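Local coordinates for LEOA (Escherichia coli, PDB 4AUR), which is a bacterial dynamin-like protein that probably binds and hydrolyses GTP in a globular head joined to a long helical stalk, at residues V53-F62 with Q103-F113. Numbering follows the deposited sequence.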
loop_
_atom_site.group_PDB
_atom_site.type_symbol
_atom_site.label_atom_id
_atom_site.label_comp_id
_atom_site.label_asym_id
_atom_site.label_seq_id
_atom_site.Cartn_x
_atom_site.Cartn_y
_atom_site.Cartn_z
ATOM N N VAL A 53 38.496 1.867 -15.567
ATOM C CA VAL A 53 39.409 2.750 -14.869
ATOM C C VAL A 53 38.980 4.181 -15.128
ATOM O O VAL A 53 38.305 4.451 -16.125
ATOM C CB VAL A 53 40.859 2.602 -15.393
ATOM C CG1 VAL A 53 41.317 1.149 -15.388
ATOM C CG2 VAL A 53 40.996 3.156 -16.799
ATOM N N LEU A 54 39.394 5.098 -14.255
ATOM C CA LEU A 54 39.098 6.519 -14.420
ATOM C C LEU A 54 39.567 7.083 -15.752
ATOM O O LEU A 54 40.705 6.910 -16.129
ATOM C CB LEU A 54 39.751 7.333 -13.313
ATOM C CG LEU A 54 39.540 8.839 -13.382
ATOM C CD1 LEU A 54 38.076 9.226 -13.400
ATOM C CD2 LEU A 54 40.187 9.478 -12.178
ATOM N N ARG A 55 38.687 7.804 -16.432
ATOM C CA ARG A 55 38.961 8.367 -17.742
ATOM C C ARG A 55 38.599 9.836 -17.761
ATOM O O ARG A 55 37.493 10.212 -17.389
ATOM C CB ARG A 55 38.165 7.648 -18.819
ATOM C CG ARG A 55 38.410 8.210 -20.202
ATOM C CD ARG A 55 37.486 7.591 -21.221
ATOM N NE ARG A 55 37.896 6.238 -21.518
ATOM C CZ ARG A 55 37.156 5.358 -22.171
ATOM N NH1 ARG A 55 35.947 5.684 -22.608
ATOM N NH2 ARG A 55 37.632 4.135 -22.381
ATOM N N ILE A 56 39.542 10.656 -18.214
ATOM C CA ILE A 56 39.348 12.094 -18.309
ATOM C C ILE A 56 39.522 12.489 -19.762
ATOM O O ILE A 56 40.503 12.111 -20.401
ATOM C CB ILE A 56 40.385 12.868 -17.481
ATOM C CG1 ILE A 56 40.564 12.231 -16.122
ATOM C CG2 ILE A 56 39.960 14.309 -17.273
ATOM C CD1 ILE A 56 41.733 11.268 -16.076
ATOM N N ALA A 57 38.577 13.241 -20.295
ATOM C CA ALA A 57 38.768 13.822 -21.604
ATOM C C ALA A 57 39.332 15.202 -21.386
ATOM O O ALA A 57 38.714 16.064 -20.741
ATOM C CB ALA A 57 37.468 13.887 -22.360
ATOM N N LEU A 58 40.535 15.399 -21.896
ATOM C CA LEU A 58 41.205 16.667 -21.779
ATOM C C LEU A 58 41.026 17.450 -23.061
ATOM O O LEU A 58 41.678 17.180 -24.064
ATOM C CB LEU A 58 42.679 16.443 -21.503
ATOM C CG LEU A 58 43.361 17.692 -20.970
ATOM C CD1 LEU A 58 42.771 18.087 -19.628
ATOM C CD2 LEU A 58 44.860 17.475 -20.881
ATOM N N LEU A 59 40.137 18.431 -22.996
ATOM C CA LEU A 59 39.744 19.233 -24.162
ATOM C C LEU A 59 40.221 20.677 -24.062
ATOM O O LEU A 59 40.243 21.256 -22.973
ATOM C CB LEU A 59 38.220 19.237 -24.298
ATOM C CG LEU A 59 37.616 17.859 -24.449
ATOM C CD1 LEU A 59 36.133 18.024 -24.680
ATOM C CD2 LEU A 59 38.277 17.146 -25.609
ATOM N N GLY A 60 40.587 21.245 -25.208
ATOM C CA GLY A 60 41.049 22.618 -25.274
ATOM C C GLY A 60 42.256 22.793 -26.179
ATOM O O GLY A 60 42.904 21.833 -26.584
ATOM N N ALA A 61 42.550 24.041 -26.506
ATOM C CA ALA A 61 43.711 24.350 -27.303
ATOM C C ALA A 61 44.912 24.206 -26.412
ATOM O O ALA A 61 44.823 24.503 -25.229
ATOM C CB ALA A 61 43.613 25.753 -27.845
ATOM N N PHE A 62 46.025 23.738 -26.975
ATOM C CA PHE A 62 47.232 23.486 -26.189
ATOM C C PHE A 62 47.852 24.777 -25.699
ATOM O O PHE A 62 48.386 24.832 -24.595
ATOM C CB PHE A 62 48.240 22.669 -26.993
ATOM C CG PHE A 62 47.832 21.233 -27.164
ATOM C CD1 PHE A 62 48.093 20.302 -26.166
ATOM C CD2 PHE A 62 47.163 20.818 -28.308
ATOM C CE1 PHE A 62 47.701 18.982 -26.313
ATOM C CE2 PHE A 62 46.767 19.497 -28.455
ATOM C CZ PHE A 62 47.033 18.581 -27.455
ATOM N N GLN A 103 45.589 3.219 -12.300
ATOM C CA GLN A 103 45.604 3.507 -13.722
ATOM C C GLN A 103 44.561 4.568 -14.055
ATOM O O GLN A 103 43.595 4.750 -13.321
ATOM C CB GLN A 103 45.293 2.243 -14.515
ATOM C CG GLN A 103 46.355 1.169 -14.404
ATOM C CD GLN A 103 45.826 -0.223 -14.723
ATOM O OE1 GLN A 103 44.722 -0.593 -14.308
ATOM N NE2 GLN A 103 46.627 -1.016 -15.447
ATOM N N CYS A 104 44.759 5.280 -15.156
ATOM C CA CYS A 104 43.693 6.104 -15.707
ATOM C C CYS A 104 43.993 6.381 -17.133
ATOM O O CYS A 104 45.126 6.347 -17.521
ATOM C CB CYS A 104 43.505 7.430 -14.949
ATOM S SG CYS A 104 44.787 8.699 -15.179
ATOM N N GLU A 105 42.957 6.659 -17.900
ATOM C CA GLU A 105 43.053 6.928 -19.312
ATOM C C GLU A 105 42.858 8.431 -19.538
ATOM O O GLU A 105 42.070 9.090 -18.854
ATOM C CB GLU A 105 41.949 6.170 -20.053
ATOM C CG GLU A 105 41.948 4.658 -19.892
ATOM C CD GLU A 105 40.715 4.007 -20.510
ATOM O OE1 GLU A 105 39.629 4.624 -20.483
ATOM O OE2 GLU A 105 40.809 2.874 -21.033
ATOM N N ILE A 106 43.570 8.984 -20.504
ATOM C CA ILE A 106 43.432 10.398 -20.816
ATOM C C ILE A 106 43.136 10.430 -22.274
ATOM O O ILE A 106 43.968 10.051 -23.066
ATOM C CB ILE A 106 44.712 11.181 -20.468
ATOM C CG1 ILE A 106 44.870 11.206 -18.944
ATOM C CG2 ILE A 106 44.634 12.605 -20.998
ATOM C CD1 ILE A 106 46.233 11.589 -18.437
ATOM N N VAL A 107 41.923 10.822 -22.629
ATOM C CA VAL A 107 41.503 10.796 -24.031
ATOM C C VAL A 107 41.500 12.210 -24.545
ATOM O O VAL A 107 41.262 13.129 -23.781
ATOM C CB VAL A 107 40.106 10.183 -24.208
ATOM C CG1 VAL A 107 40.126 8.734 -23.801
ATOM C CG2 VAL A 107 39.059 10.916 -23.390
ATOM N N ASP A 108 41.761 12.397 -25.826
ATOM C CA ASP A 108 41.666 13.742 -26.411
ATOM C C ASP A 108 41.563 13.640 -27.928
ATOM O O ASP A 108 41.797 12.592 -28.513
ATOM C CB ASP A 108 42.876 14.588 -25.949
ATOM C CG ASP A 108 43.055 15.892 -26.724
ATOM O OD1 ASP A 108 42.197 16.792 -26.616
ATOM O OD2 ASP A 108 44.085 16.011 -27.433
ATOM N N THR A 109 41.181 14.735 -28.546
ATOM C CA THR A 109 41.071 14.816 -29.968
ATOM C C THR A 109 41.977 15.945 -30.451
ATOM O O THR A 109 41.507 17.054 -30.657
ATOM C CB THR A 109 39.621 15.142 -30.283
ATOM O OG1 THR A 109 39.207 16.210 -29.425
ATOM C CG2 THR A 109 38.763 13.961 -29.976
ATOM N N PRO A 110 43.282 15.682 -30.636
ATOM C CA PRO A 110 44.228 16.772 -30.912
ATOM C C PRO A 110 43.992 17.552 -32.207
ATOM O O PRO A 110 44.262 18.736 -32.257
ATOM C CB PRO A 110 45.587 16.054 -30.975
ATOM C CG PRO A 110 45.369 14.744 -30.306
ATOM C CD PRO A 110 43.966 14.384 -30.686
ATOM N N GLY A 111 43.491 16.889 -33.238
ATOM C CA GLY A 111 43.185 17.562 -34.498
ATOM C C GLY A 111 42.417 18.869 -34.375
ATOM O O GLY A 111 42.731 19.833 -35.069
ATOM N N LEU A 112 41.422 18.901 -33.486
ATOM C CA LEU A 112 40.541 20.066 -33.301
ATOM C C LEU A 112 41.219 21.262 -32.606
ATOM O O LEU A 112 40.725 22.396 -32.643
ATOM C CB LEU A 112 39.333 19.663 -32.458
ATOM C CG LEU A 112 38.413 18.566 -32.963
ATOM C CD1 LEU A 112 37.504 18.088 -31.851
ATOM C CD2 LEU A 112 37.582 19.079 -34.109
ATOM N N PHE A 113 42.346 21.004 -31.968
ATOM C CA PHE A 113 42.973 21.981 -31.110
ATOM C C PHE A 113 44.427 22.229 -31.565
ATOM O O PHE A 113 45.308 22.585 -30.763
ATOM C CB PHE A 113 42.932 21.471 -29.662
ATOM C CG PHE A 113 41.550 21.041 -29.174
ATOM C CD1 PHE A 113 40.520 21.949 -29.057
ATOM C CD2 PHE A 113 41.309 19.727 -28.795
ATOM C CE1 PHE A 113 39.279 21.553 -28.598
ATOM C CE2 PHE A 113 40.071 19.330 -28.334
ATOM C CZ PHE A 113 39.055 20.245 -28.236
#
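F113 lays its ring flat against the backbone of G60, with the CA of G60 4.0 Å from the ring centroid in a CH-pi contact. The CB of L112 lies over the opposite face, so the ring is sandwiched between L112 and the backbone of G60; L59 adds its CD2 at 3.9 Å from F113 CE2. G60, whose backbone conformation would press a CB against the preceding carbonyl O and so suits glycine, begins what is probably the P-loop (Walker A), while D108 and G111 fit the DxxG motif of dynamin-type GTPases. As in P-loop NTPases, neighbouring parallel strands bring the presumed P-loop and the DxxG segment to the same edge of the sheet. With CG swung opposite its backbone N (chi1 167°), D108 brings OD1 beside the carbonyl of L58, and OD1 forms a salt bridge with K66 of the presumed P-loop. Behind this edge the strands run nearly parallel, 17° apart, joined by alternating backbone bonds such as V107 N to I56 O at 2.9 Å and L58 N to V107 O at 3.0 Å. V107 fits its CG2 against the CB of A57 at 3.5 Å. At the far end E105 meets R55 in a side-on salt bridge, its single oxygen OE1 accepting from R55 NE at 2.6 Å and NH2 at 2.8 Å, the guanidinium and carboxylate planes only 12° apart. The CG2 of V53 packs on the CG of E105.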